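Local coordinates for pirin family protein (Acinetobacter baumannii, PDB 6D0P) that probably acts as a metal-dependent quercetin 2,3-dioxygenase of the pirin family, with a cupin metal site that holds manganese here, at residues H17-G22 against Q59-H64; A47-F52 against L122-Q127; T71-Y76 against G90-G95; Q77-H82 against F111-F116. All coordinates share one frame; numbering follows the deposited sequence.

Interaction 1: H17-G22 against Q59-H64; sequences HWVGDG and QGVGSH. With MN (manganese (II) ion), chain G.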
loop_
_atom_site.group_PDB
_atom_site.type_symbol
_atom_site.label_atom_id
_atom_site.label_comp_id
_atom_site.label_asym_id
_atom_site.label_seq_id
_atom_site.Cartn_x
_atom_site.Cartn_y
_atom_site.Cartn_z
ATOM N N HIS A 17 -16.417 0.441 -0.237
ATOM C CA HIS A 17 -16.826 1.477 0.719
ATOM C C HIS A 17 -16.098 2.762 0.307
ATOM O O HIS A 17 -15.047 2.709 -0.358
ATOM C CB HIS A 17 -16.576 1.091 2.187
ATOM C CG HIS A 17 -15.155 1.177 2.610
ATOM N ND1 HIS A 17 -14.268 0.127 2.462
ATOM C CD2 HIS A 17 -14.467 2.173 3.209
ATOM C CE1 HIS A 17 -13.086 0.499 2.903
ATOM N NE2 HIS A 17 -13.188 1.746 3.381
ATOM N N TRP A 18 -16.644 3.889 0.735
ATOM C CA TRP A 18 -16.099 5.181 0.406
ATOM C C TRP A 18 -15.241 5.732 1.540
ATOM O O TRP A 18 -15.648 5.679 2.717
ATOM C CB TRP A 18 -17.235 6.164 0.092
ATOM C CG TRP A 18 -17.876 5.956 -1.241
ATOM C CD1 TRP A 18 -18.945 5.162 -1.542
ATOM C CD2 TRP A 18 -17.455 6.550 -2.478
ATOM N NE1 TRP A 18 -19.233 5.243 -2.879
ATOM C CE2 TRP A 18 -18.327 6.075 -3.482
ATOM C CE3 TRP A 18 -16.436 7.438 -2.836
ATOM C CZ2 TRP A 18 -18.203 6.458 -4.824
ATOM C CZ3 TRP A 18 -16.331 7.825 -4.161
ATOM C CH2 TRP A 18 -17.202 7.343 -5.132
ATOM N N VAL A 19 -14.064 6.216 1.148
ATOM C CA VAL A 19 -13.223 7.027 2.000
ATOM C C VAL A 19 -13.395 8.449 1.451
ATOM O O VAL A 19 -12.972 8.755 0.322
ATOM C CB VAL A 19 -11.764 6.531 2.007
ATOM C CG1 VAL A 19 -10.854 7.477 2.774
ATOM C CG2 VAL A 19 -11.669 5.124 2.575
ATOM N N GLY A 20 -14.110 9.285 2.199
ATOM C CA GLY A 20 -14.471 10.578 1.699
ATOM C C GLY A 20 -15.377 10.432 0.487
ATOM O O GLY A 20 -16.056 9.412 0.334
ATOM N N ASP A 21 -15.432 11.444 -0.363
ATOM C CA ASP A 21 -16.249 11.348 -1.554
ATOM C C ASP A 21 -15.343 11.159 -2.783
ATOM O O ASP A 21 -15.828 11.227 -3.910
ATOM C CB ASP A 21 -17.192 12.550 -1.710
ATOM C CG ASP A 21 -16.498 13.896 -1.770
ATOM O OD1 ASP A 21 -15.249 13.935 -1.602
ATOM O OD2 ASP A 21 -17.207 14.897 -1.979
ATOM N N GLY A 22 -14.059 10.852 -2.581
ATOM C CA GLY A 22 -13.143 10.700 -3.719
ATOM C C GLY A 22 -12.444 9.340 -3.792
ATOM O O GLY A 22 -11.723 9.093 -4.770
ATOM N N GLN A 59 -12.821 16.527 -4.455
ATOM C CA GLN A 59 -13.312 15.223 -4.055
ATOM C C GLN A 59 -12.150 14.440 -3.448
ATOM O O GLN A 59 -11.078 14.383 -4.001
ATOM C CB GLN A 59 -13.916 14.498 -5.251
ATOM C CG GLN A 59 -15.115 15.228 -5.828
ATOM C CD GLN A 59 -15.850 14.455 -6.899
ATOM O OE1 GLN A 59 -15.353 14.233 -8.008
ATOM N NE2 GLN A 59 -17.092 14.131 -6.600
ATOM N N GLY A 60 -12.390 13.893 -2.286
ATOM C CA GLY A 60 -11.384 13.124 -1.585
ATOM C C GLY A 60 -11.724 13.086 -0.116
ATOM O O GLY A 60 -12.906 12.959 0.234
ATOM N N VAL A 61 -10.738 13.277 0.730
ATOM C CA VAL A 61 -10.998 13.227 2.149
ATOM C C VAL A 61 -10.343 14.442 2.820
ATOM O O VAL A 61 -9.207 14.809 2.518
ATOM C CB VAL A 61 -10.516 11.880 2.725
ATOM C CG1 VAL A 61 -9.000 11.773 2.716
ATOM C CG2 VAL A 61 -11.060 11.624 4.117
ATOM N N GLY A 62 -11.081 15.055 3.729
ATOM C CA GLY A 62 -10.611 16.189 4.453
ATOM C C GLY A 62 -9.631 15.807 5.558
ATOM O O GLY A 62 -9.278 14.626 5.755
ATOM N N SER A 63 -9.211 16.860 6.242
ATOM C CA SER A 63 -8.202 16.853 7.298
ATOM C C SER A 63 -8.414 15.680 8.264
ATOM O O SER A 63 -9.462 15.532 8.833
ATOM C CB SER A 63 -8.218 18.156 8.029
ATOM O OG SER A 63 -7.200 18.166 8.997
ATOM N N HIS A 64 -7.393 14.848 8.421
ATOM C CA HIS A 64 -7.434 13.722 9.328
ATOM C C HIS A 64 -6.007 13.442 9.813
ATOM O O HIS A 64 -5.043 13.743 9.130
ATOM C CB HIS A 64 -8.037 12.475 8.665
ATOM C CG HIS A 64 -7.259 11.988 7.488
ATOM N ND1 HIS A 64 -7.432 12.519 6.230
ATOM C CD2 HIS A 64 -6.319 11.019 7.368
ATOM C CE1 HIS A 64 -6.624 11.907 5.383
ATOM N NE2 HIS A 64 -5.926 10.987 6.058
HETATM MN MN MN G . -4.292 9.866 5.207
HETATM O O HOH W 1 -18.644 14.715 -4.269
HETATM O O HOH W 2 -2.536 8.766 3.873
HETATM O O HOH W 3 -5.303 7.930 4.786
#
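D21 meets the backbone of G60 with both its amide and its carboxylate. Its carboxylate oxygen OD1 takes the amide hydrogen of G60, OD1 to N 2.9 Å, met nearly along the C-O axis, while D21 N donates in return to G60 O at 3.0 Å on a more bent path of 142°. Chi1 of 58°, with CG between the backbone N and the carbonyl carbon, brings OD1 to the G60 amide. A water donates to OD2 and accepts from Q59 NE2, bridging the two side chains. At G20 the backbones close up, CA lying 3.2 Å from G60 O in a CA-H...O contact, and one residue earlier V19 CG1 lies loosely by V61 CG2. This joins the turn after strand 17-19 to strand 60-62, which pairs with strand 106-112 in the N-terminal cupin domain and leads to the metal. There H64 binds manganese through NE2 at 2.2 Å, alongside two waters and H66, H108 and E110. Its other nitrogen, ND1, donates to G62 O at 2.8 Å, exactly in the ring plane and almost straight at 174°; this bond and the metal together fix the rotation of the imidazole.

Interaction 2: A47-F52 against L122-Q127; sequences AAPYNF and LFEMVQ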
loop_
_atom_site.group_PDB
_atom_site.type_symbol
_atom_site.label_atom_id
_atom_site.label_comp_id
_atom_site.label_asym_id
_atom_site.label_seq_id
_atom_site.Cartn_x
_atom_site.Cartn_y
_atom_site.Cartn_z
ATOM N N ALA A 47 -8.580 1.315 -4.741
ATOM C CA ALA A 47 -9.586 2.021 -5.525
ATOM C C ALA A 47 -9.521 1.460 -6.947
ATOM O O ALA A 47 -8.647 1.857 -7.730
ATOM C CB ALA A 47 -9.335 3.501 -5.510
ATOM N N ALA A 48 -10.364 0.483 -7.240
ATOM C CA ALA A 48 -10.451 -0.059 -8.582
ATOM C C ALA A 48 -10.939 1.049 -9.524
ATOM O O ALA A 48 -11.568 2.000 -9.057
ATOM C CB ALA A 48 -11.375 -1.244 -8.590
ATOM N N PRO A 49 -10.662 0.936 -10.822
ATOM C CA PRO A 49 -11.008 2.000 -11.803
ATOM C C PRO A 49 -12.450 2.493 -11.635
ATOM O O PRO A 49 -13.395 1.696 -11.687
ATOM C CB PRO A 49 -10.766 1.366 -13.174
ATOM C CG PRO A 49 -9.660 0.376 -12.895
ATOM C CD PRO A 49 -9.971 -0.170 -11.517
ATOM N N TYR A 50 -12.580 3.790 -11.400
ATOM C CA TYR A 50 -13.874 4.418 -11.162
ATOM C C TYR A 50 -13.912 5.750 -11.911
ATOM O O TYR A 50 -12.994 6.563 -11.811
ATOM C CB TYR A 50 -14.089 4.620 -9.657
ATOM C CG TYR A 50 -15.454 5.125 -9.279
ATOM C CD1 TYR A 50 -15.781 6.467 -9.375
ATOM C CD2 TYR A 50 -16.425 4.253 -8.807
ATOM C CE1 TYR A 50 -17.041 6.932 -9.016
ATOM C CE2 TYR A 50 -17.684 4.707 -8.438
ATOM C CZ TYR A 50 -17.986 6.047 -8.540
ATOM O OH TYR A 50 -19.216 6.484 -8.161
ATOM N N ASN A 51 -14.987 5.981 -12.644
ATOM C CA ASN A 51 -15.084 7.173 -13.460
ATOM C C ASN A 51 -15.564 8.394 -12.659
ATOM O O ASN A 51 -16.647 8.383 -12.078
ATOM C CB ASN A 51 -16.056 6.981 -14.623
ATOM C CG ASN A 51 -16.048 8.198 -15.522
ATOM O OD1 ASN A 51 -14.992 8.603 -15.980
ATOM N ND2 ASN A 51 -17.204 8.808 -15.734
ATOM N N PHE A 52 -14.771 9.458 -12.696
ATOM C CA PHE A 52 -15.180 10.726 -12.130
ATOM C C PHE A 52 -15.294 11.744 -13.264
ATOM O O PHE A 52 -14.311 12.018 -13.934
ATOM C CB PHE A 52 -14.181 11.243 -11.102
ATOM C CG PHE A 52 -14.209 10.486 -9.809
ATOM C CD1 PHE A 52 -15.165 10.781 -8.849
ATOM C CD2 PHE A 52 -13.305 9.465 -9.562
ATOM C CE1 PHE A 52 -15.213 10.072 -7.661
ATOM C CE2 PHE A 52 -13.355 8.758 -8.367
ATOM C CZ PHE A 52 -14.305 9.074 -7.420
ATOM N N LEU A 122 -10.984 7.918 -15.426
ATOM C CA LEU A 122 -10.885 6.817 -14.479
ATOM C C LEU A 122 -9.829 7.140 -13.423
ATOM O O LEU A 122 -8.761 7.669 -13.710
ATOM C CB LEU A 122 -10.517 5.513 -15.200
ATOM C CG LEU A 122 -11.544 4.976 -16.194
ATOM C CD1 LEU A 122 -10.982 3.796 -16.974
ATOM C CD2 LEU A 122 -12.831 4.589 -15.484
ATOM N N PHE A 123 -10.160 6.775 -12.207
ATOM C CA PHE A 123 -9.305 6.938 -11.070
ATOM C C PHE A 123 -8.981 5.540 -10.551
ATOM O O PHE A 123 -9.891 4.738 -10.368
ATOM C CB PHE A 123 -10.015 7.774 -10.003
ATOM C CG PHE A 123 -9.195 8.060 -8.775
ATOM C CD1 PHE A 123 -8.237 9.066 -8.780
ATOM C CD2 PHE A 123 -9.391 7.342 -7.610
ATOM C CE1 PHE A 123 -7.494 9.353 -7.648
ATOM C CE2 PHE A 123 -8.649 7.629 -6.475
ATOM C CZ PHE A 123 -7.697 8.628 -6.494
ATOM N N GLU A 124 -7.714 5.249 -10.312
ATOM C CA GLU A 124 -7.326 3.940 -9.807
ATOM C C GLU A 124 -6.082 4.133 -8.948
ATOM O O GLU A 124 -5.120 4.757 -9.397
ATOM C CB GLU A 124 -7.054 2.968 -10.963
ATOM C CG GLU A 124 -6.677 1.557 -10.501
ATOM C CD GLU A 124 -6.244 0.615 -11.620
ATOM O OE1 GLU A 124 -5.896 1.133 -12.720
ATOM O OE2 GLU A 124 -6.236 -0.638 -11.382
HETATM N N MSE A 125 -6.115 3.621 -7.722
HETATM C CA MSE A 125 -4.970 3.755 -6.827
HETATM C C MSE A 125 -4.993 2.703 -5.773
HETATM O O MSE A 125 -5.986 2.017 -5.607
HETATM C CB MSE A 125 -4.917 5.157 -6.189
HETATM C CG MSE A 125 -6.017 5.455 -5.186
HETATM SE SE MSE A 125 -5.448 6.822 -3.852
HETATM C CE MSE A 125 -5.553 5.549 -2.362
ATOM N N VAL A 126 -3.864 2.555 -5.093
ATOM C CA VAL A 126 -3.725 1.681 -3.927
ATOM C C VAL A 126 -3.171 2.524 -2.771
ATOM O O VAL A 126 -2.255 3.384 -2.993
ATOM C CB VAL A 126 -2.795 0.479 -4.197
ATOM C CG1 VAL A 126 -2.251 -0.124 -2.905
ATOM C CG2 VAL A 126 -3.505 -0.584 -5.019
ATOM N N GLN A 127 -3.749 2.354 -1.590
ATOM C CA GLN A 127 -3.153 2.898 -0.366
ATOM C C GLN A 127 -2.830 1.723 0.566
ATOM O O GLN A 127 -3.697 0.888 0.891
ATOM C CB GLN A 127 -3.984 3.974 0.347
ATOM C CG GLN A 127 -3.235 4.521 1.579
ATOM C CD GLN A 127 -3.764 5.817 2.156
ATOM O OE1 GLN A 127 -4.318 5.839 3.266
ATOM N NE2 GLN A 127 -3.608 6.908 1.399
HETATM O O HOH W 4 -11.410 4.511 -7.974
#
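An antiparallel strand pair broken by a beta bulge joins A47-F52 to L122-Q127. A47 and M125 form one hydrogen-bonded pair, A47 N to M125 O 2.8 Å and M125 N to A47 O 3.1 Å; Y50 and F123 form the next, and the register slips by one residue between them. At the bulge the carbonyls of A48 and F123 turn to one water, which donates to both, A48 O at 2.7 Å and F123 O at 2.8 Å, and lies in plane at the edge of the F123 ring. The strands are central neighbours in a sheet of the N-terminal cupin domain. On the face that carries A47, F123 and M125, the CB of A47 packs against CG of M125, a selenomethionine here, in the conformer given, and lies obliquely to the F123 ring. The F52 ring turns its edge to F123, F52 CD2 to F123 CB 3.7 Å. Y50 CD1 lies over one face of the F52 ring, offset toward its rim. E124, extended with CG anti to N (chi1 -178°), runs beside P49, pointing the same way, so that P49 CG meets E124 CD at 3.7 Å. The carboxylate beyond is gripped by Y46 OH and K247 at OE2 and by Q77 at OE1.

Interaction 3: T71-Y76 against G90-G95; sequences TVTIAY and GTIKTG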
loop_
_atom_site.group_PDB
_atom_site.type_symbol
_atom_site.label_atom_id
_atom_site.label_comp_id
_atom_site.label_asym_id
_atom_site.label_seq_id
_atom_site.Cartn_x
_atom_site.Cartn_y
_atom_site.Cartn_z
ATOM N N THR A 71 2.015 5.559 5.357
ATOM C CA THR A 71 1.002 5.339 4.320
ATOM C C THR A 71 1.698 5.448 2.975
ATOM O O THR A 71 2.507 6.376 2.732
ATOM C CB THR A 71 -0.217 6.280 4.403
ATOM O OG1 THR A 71 0.195 7.621 4.122
ATOM C CG2 THR A 71 -0.884 6.236 5.760
ATOM N N VAL A 72 1.430 4.482 2.117
ATOM C CA VAL A 72 2.023 4.451 0.802
ATOM C C VAL A 72 0.894 4.599 -0.206
ATOM O O VAL A 72 -0.014 3.753 -0.238
ATOM C CB VAL A 72 2.810 3.159 0.560
ATOM C CG1 VAL A 72 3.504 3.184 -0.793
ATOM C CG2 VAL A 72 3.804 2.888 1.685
ATOM N N THR A 73 0.943 5.652 -1.010
ATOM C CA THR A 73 -0.085 5.881 -2.014
ATOM C C THR A 73 0.542 5.667 -3.393
ATOM O O THR A 73 1.563 6.298 -3.728
ATOM C CB THR A 73 -0.699 7.277 -1.850
ATOM O OG1 THR A 73 -1.195 7.395 -0.514
ATOM C CG2 THR A 73 -1.823 7.551 -2.821
ATOM N N ILE A 74 -0.061 4.781 -4.166
ATOM C CA ILE A 74 0.426 4.397 -5.479
ATOM C C ILE A 74 -0.651 4.775 -6.494
ATOM O O ILE A 74 -1.734 4.209 -6.462
ATOM C CB ILE A 74 0.720 2.882 -5.501
ATOM C CG1 ILE A 74 1.660 2.443 -4.374
ATOM C CG2 ILE A 74 1.228 2.433 -6.873
ATOM C CD1 ILE A 74 1.771 0.917 -4.243
ATOM N N ALA A 75 -0.370 5.732 -7.384
ATOM C CA ALA A 75 -1.371 6.200 -8.354
ATOM C C ALA A 75 -1.256 5.378 -9.646
ATOM O O ALA A 75 -0.196 5.357 -10.252
ATOM C CB ALA A 75 -1.173 7.676 -8.639
ATOM N N TYR A 76 -2.347 4.751 -10.078
ATOM C CA TYR A 76 -2.362 3.966 -11.333
ATOM C C TYR A 76 -3.062 4.748 -12.456
ATOM O O TYR A 76 -2.606 4.746 -13.606
ATOM C CB TYR A 76 -2.998 2.592 -11.105
ATOM C CG TYR A 76 -2.164 1.668 -10.249
ATOM C CD1 TYR A 76 -0.894 1.275 -10.653
ATOM C CD2 TYR A 76 -2.637 1.162 -9.057
ATOM C CE1 TYR A 76 -0.113 0.426 -9.879
ATOM C CE2 TYR A 76 -1.871 0.314 -8.271
ATOM C CZ TYR A 76 -0.616 -0.075 -8.691
ATOM O OH TYR A 76 0.132 -0.906 -7.912
ATOM N N GLY A 90 2.109 17.478 -1.710
ATOM C CA GLY A 90 2.552 17.412 -3.091
ATOM C C GLY A 90 1.515 16.746 -3.964
ATOM O O GLY A 90 0.391 16.489 -3.509
ATOM N N THR A 91 1.895 16.457 -5.203
ATOM C CA THR A 91 0.969 15.816 -6.130
ATOM C C THR A 91 1.560 14.506 -6.647
ATOM O O THR A 91 2.674 14.474 -7.140
ATOM C CB THR A 91 0.597 16.748 -7.280
ATOM O OG1 THR A 91 -0.200 17.800 -6.738
ATOM C CG2 THR A 91 -0.201 16.050 -8.360
ATOM N N ILE A 92 0.786 13.443 -6.494
ATOM C CA ILE A 92 1.162 12.110 -6.935
ATOM C C ILE A 92 0.569 11.907 -8.336
ATOM O O ILE A 92 -0.636 11.724 -8.468
ATOM C CB ILE A 92 0.621 11.055 -5.951
ATOM C CG1 ILE A 92 0.925 11.420 -4.493
ATOM C CG2 ILE A 92 1.117 9.663 -6.321
ATOM C CD1 ILE A 92 0.242 10.532 -3.468
ATOM N N LYS A 93 1.394 11.929 -9.368
ATOM C CA LYS A 93 0.880 11.739 -10.726
ATOM C C LYS A 93 0.808 10.243 -11.029
ATOM O O LYS A 93 1.298 9.408 -10.237
ATOM C CB LYS A 93 1.766 12.447 -11.756
ATOM C CG LYS A 93 1.980 13.935 -11.555
ATOM C CD LYS A 93 2.793 14.557 -12.686
ATOM C CE LYS A 93 3.093 16.020 -12.458
ATOM N NZ LYS A 93 3.800 16.632 -13.611
ATOM N N THR A 94 0.196 9.895 -12.165
ATOM C CA THR A 94 0.075 8.491 -12.555
ATOM C C THR A 94 1.483 7.877 -12.612
ATOM O O THR A 94 2.399 8.436 -13.213
ATOM C CB THR A 94 -0.676 8.343 -13.889
ATOM O OG1 THR A 94 -2.065 8.568 -13.635
ATOM C CG2 THR A 94 -0.535 6.973 -14.514
ATOM N N GLY A 95 1.668 6.767 -11.927
ATOM C CA GLY A 95 2.975 6.095 -11.903
ATOM C C GLY A 95 3.852 6.535 -10.744
ATOM O O GLY A 95 4.873 5.864 -10.462
#
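I92 lays both its branches against the strand 71-75, one on each of two side chains that point the same way. CD1 reaches T73 CG2 at 3.7 Å, the two side chains crossing at about a right angle, and CG2 meets A75 CB at 3.8 Å. With chi1 of -48° the isoleucine puts CG2 anti to its N and CG1 beside it, which spreads the two methyls over both neighbours. T73 presents its methyl to I92, while its hydroxyl bonds to Q127. A75 CB also lies 3.4 Å from the carbonyl oxygen of K93. One hydrogen bond crosses the contact: G95 N donates to A75 O at 2.9 Å, nearly straight at 165°, although the donor is tilted 31° from the carbonyl plane. Next to it, T94 CG2 lies 3.2 Å from Y76 O, its OG1 being bonded to G78 O. Strand 69-75 belongs to one sheet of the N-terminal cupin domain and strand 89-92 to the other, so the contact bridges the two. The side chains of I92, T73 and A75 meet through aliphatic carbon, with carbonyl oxygens of K93 and Y76 against methyls at the turn; the single hydrogen bond across is backbone to backbone and does not depend on side-chain chemistry.

Interaction 4: Q77-H82 against F111-F116; sequences QGEVTH and FHSPEF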
loop_
_atom_site.group_PDB
_atom_site.type_symbol
_atom_site.label_atom_id
_atom_site.label_comp_id
_atom_site.label_asym_id
_atom_site.label_seq_id
_atom_site.Cartn_x
_atom_site.Cartn_y
_atom_site.Cartn_z
ATOM N N GLN A 77 -4.190 5.374 -12.145
ATOM C CA GLN A 77 -4.925 6.192 -13.114
ATOM C C GLN A 77 -5.417 7.421 -12.353
ATOM O O GLN A 77 -5.883 7.311 -11.215
ATOM C CB GLN A 77 -6.104 5.455 -13.746
ATOM C CG GLN A 77 -5.723 4.196 -14.513
ATOM C CD GLN A 77 -6.868 3.648 -15.329
ATOM O OE1 GLN A 77 -7.320 4.267 -16.298
ATOM N NE2 GLN A 77 -7.339 2.471 -14.958
ATOM N N GLY A 78 -5.287 8.581 -12.963
ATOM C CA GLY A 78 -5.638 9.797 -12.233
ATOM C C GLY A 78 -4.501 10.248 -11.321
ATOM O O GLY A 78 -3.386 9.700 -11.372
ATOM N N GLU A 79 -4.780 11.232 -10.456
ATOM C CA GLU A 79 -3.741 11.876 -9.652
ATOM C C GLU A 79 -4.306 12.276 -8.292
ATOM O O GLU A 79 -5.464 12.634 -8.206
ATOM C CB GLU A 79 -3.258 13.181 -10.286
ATOM C CG GLU A 79 -2.786 13.091 -11.720
ATOM C CD GLU A 79 -2.137 14.370 -12.248
ATOM O OE1 GLU A 79 -2.409 15.488 -11.681
ATOM O OE2 GLU A 79 -1.363 14.265 -13.258
ATOM N N VAL A 80 -3.448 12.270 -7.264
ATOM C CA VAL A 80 -3.835 12.637 -5.908
ATOM C C VAL A 80 -2.935 13.771 -5.420
ATOM O O VAL A 80 -1.708 13.691 -5.540
ATOM C CB VAL A 80 -3.751 11.418 -4.972
ATOM C CG1 VAL A 80 -3.937 11.779 -3.501
ATOM C CG2 VAL A 80 -4.733 10.333 -5.376
ATOM N N THR A 81 -3.548 14.836 -4.901
ATOM C CA THR A 81 -2.833 15.913 -4.262
ATOM C C THR A 81 -3.060 15.780 -2.744
ATOM O O THR A 81 -4.179 15.462 -2.296
ATOM C CB THR A 81 -3.267 17.280 -4.789
ATOM O OG1 THR A 81 -2.856 17.366 -6.155
ATOM C CG2 THR A 81 -2.656 18.440 -4.020
ATOM N N HIS A 82 -2.008 15.963 -1.965
ATOM C CA HIS A 82 -2.107 15.873 -0.516
ATOM C C HIS A 82 -1.446 17.123 0.065
ATOM O O HIS A 82 -0.561 17.695 -0.546
ATOM C CB HIS A 82 -1.517 14.564 0.015
ATOM C CG HIS A 82 -0.111 14.319 -0.418
ATOM N ND1 HIS A 82 0.963 14.582 0.395
ATOM C CD2 HIS A 82 0.396 13.896 -1.599
ATOM C CE1 HIS A 82 2.081 14.313 -0.261
ATOM N NE2 HIS A 82 1.760 13.880 -1.486
ATOM N N PHE A 111 -6.851 14.441 -1.866
ATOM C CA PHE A 111 -7.951 14.661 -2.784
ATOM C C PHE A 111 -7.439 14.598 -4.218
ATOM O O PHE A 111 -6.219 14.673 -4.467
ATOM C CB PHE A 111 -8.572 16.019 -2.482
ATOM C CG PHE A 111 -7.544 17.114 -2.388
ATOM C CD1 PHE A 111 -6.929 17.409 -1.184
ATOM C CD2 PHE A 111 -7.173 17.831 -3.509
ATOM C CE1 PHE A 111 -5.967 18.403 -1.112
ATOM C CE2 PHE A 111 -6.230 18.841 -3.428
ATOM C CZ PHE A 111 -5.626 19.121 -2.230
ATOM N N HIS A 112 -8.376 14.521 -5.147
ATOM C CA HIS A 112 -7.991 14.419 -6.531
ATOM C C HIS A 112 -7.219 15.693 -6.907
ATOM O O HIS A 112 -7.574 16.800 -6.470
ATOM C CB HIS A 112 -9.204 14.255 -7.448
ATOM C CG HIS A 112 -10.027 13.029 -7.204
ATOM N ND1 HIS A 112 -11.276 12.874 -7.777
ATOM C CD2 HIS A 112 -9.826 11.946 -6.423
ATOM C CE1 HIS A 112 -11.807 11.737 -7.362
ATOM N NE2 HIS A 112 -10.930 11.143 -6.533
ATOM N N SER A 113 -6.176 15.569 -7.693
ATOM C CA SER A 113 -5.427 16.746 -8.103
ATOM C C SER A 113 -6.336 17.697 -8.888
ATOM O O SER A 113 -7.288 17.258 -9.522
ATOM C CB SER A 113 -4.258 16.369 -8.941
ATOM O OG SER A 113 -4.650 16.125 -10.277
ATOM N N PRO A 114 -6.026 18.991 -8.874
ATOM C CA PRO A 114 -6.825 19.959 -9.647
ATOM C C PRO A 114 -6.883 19.595 -11.139
ATOM O O PRO A 114 -7.919 19.758 -11.766
ATOM C CB PRO A 114 -6.092 21.293 -9.469
ATOM C CG PRO A 114 -5.416 21.165 -8.125
ATOM C CD PRO A 114 -5.138 19.685 -7.924
ATOM N N GLU A 115 -5.766 19.109 -11.684
ATOM C CA GLU A 115 -5.691 18.731 -13.089
ATOM C C GLU A 115 -6.633 17.547 -13.371
ATOM O O GLU A 115 -7.362 17.537 -14.368
ATOM C CB GLU A 115 -4.241 18.393 -13.436
ATOM C CG GLU A 115 -4.060 17.763 -14.809
ATOM C CD GLU A 115 -3.917 18.756 -15.950
ATOM O OE1 GLU A 115 -3.867 19.977 -15.679
ATOM O OE2 GLU A 115 -3.845 18.306 -17.111
ATOM N N PHE A 116 -6.604 16.545 -12.501
ATOM C CA PHE A 116 -7.482 15.385 -12.676
ATOM C C PHE A 116 -8.943 15.802 -12.482
ATOM O O PHE A 116 -9.790 15.429 -13.282
ATOM C CB PHE A 116 -7.120 14.239 -11.732
ATOM C CG PHE A 116 -8.051 13.064 -11.883
ATOM C CD1 PHE A 116 -8.038 12.300 -13.036
ATOM C CD2 PHE A 116 -8.997 12.781 -10.915
ATOM C CE1 PHE A 116 -8.929 11.256 -13.206
ATOM C CE2 PHE A 116 -9.877 11.723 -11.079
ATOM C CZ PHE A 116 -9.837 10.966 -12.224
#
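G78 lays its CA over one face of the F116 ring, a CH-pi contact 4.0 Å from the ring centroid and 30° off the normal. E79 follows with two links to S113. Its backbone O accepts from S113 N at 3.1 Å, the donor standing well above the carbonyl plane, and its carboxylate OE1 takes the S113 hydroxyl, OG to OE1 2.7 Å, on the anti side. The same S113 OG accepts from F116 N at 3.0 Å, the capping bond of helix 114-119. The backbone N of E79 is buried here with no partner in the model. V80 passes its CA beside F111 O, its CB directed away from the other segment overall. T81 then pairs with F111 in full: T81 N to F111 O 2.7 Å and F111 N to T81 O 2.9 Å, each N nearly in line with the C=O bond. In the conformer given, the F111 ring folds back, chi1 of 49° setting CG between N and carbonyl carbon, until T81 O sits over its centre and T81 CG2 touches F111 CZ at 3.5 Å. T81 OG1 goes to T91. Strand 106-112, paired with 80-84 in one sheet of the N-terminal cupin domain, passes through the N-cap serine into helix 114-119.

Overall arrangement
All four contacts belong to the N-terminal cupin domain. Interaction 1 carries the metal ligand H64; in interaction 2 the side chain of M125 lies about 9 Å from manganese, in interaction 3 that of T73 about 7 Å, and in interaction 4 that of V80 about 9 Å. H112 joins interactions 1 and 4, its NE2 lying 2.8 Å from G22 O. Interactions 2 and 3 share a sheet, strands 121-131 and 69-75 being neighbours, and Q77 O meets E124 N at 2.9 Å to tie interaction 4 to interaction 2. Interactions 3 and 4, with centres about 9 Å apart, meet through T91 and T81. Interactions 3 and 4 are nested within the chain loop closed by interaction 2.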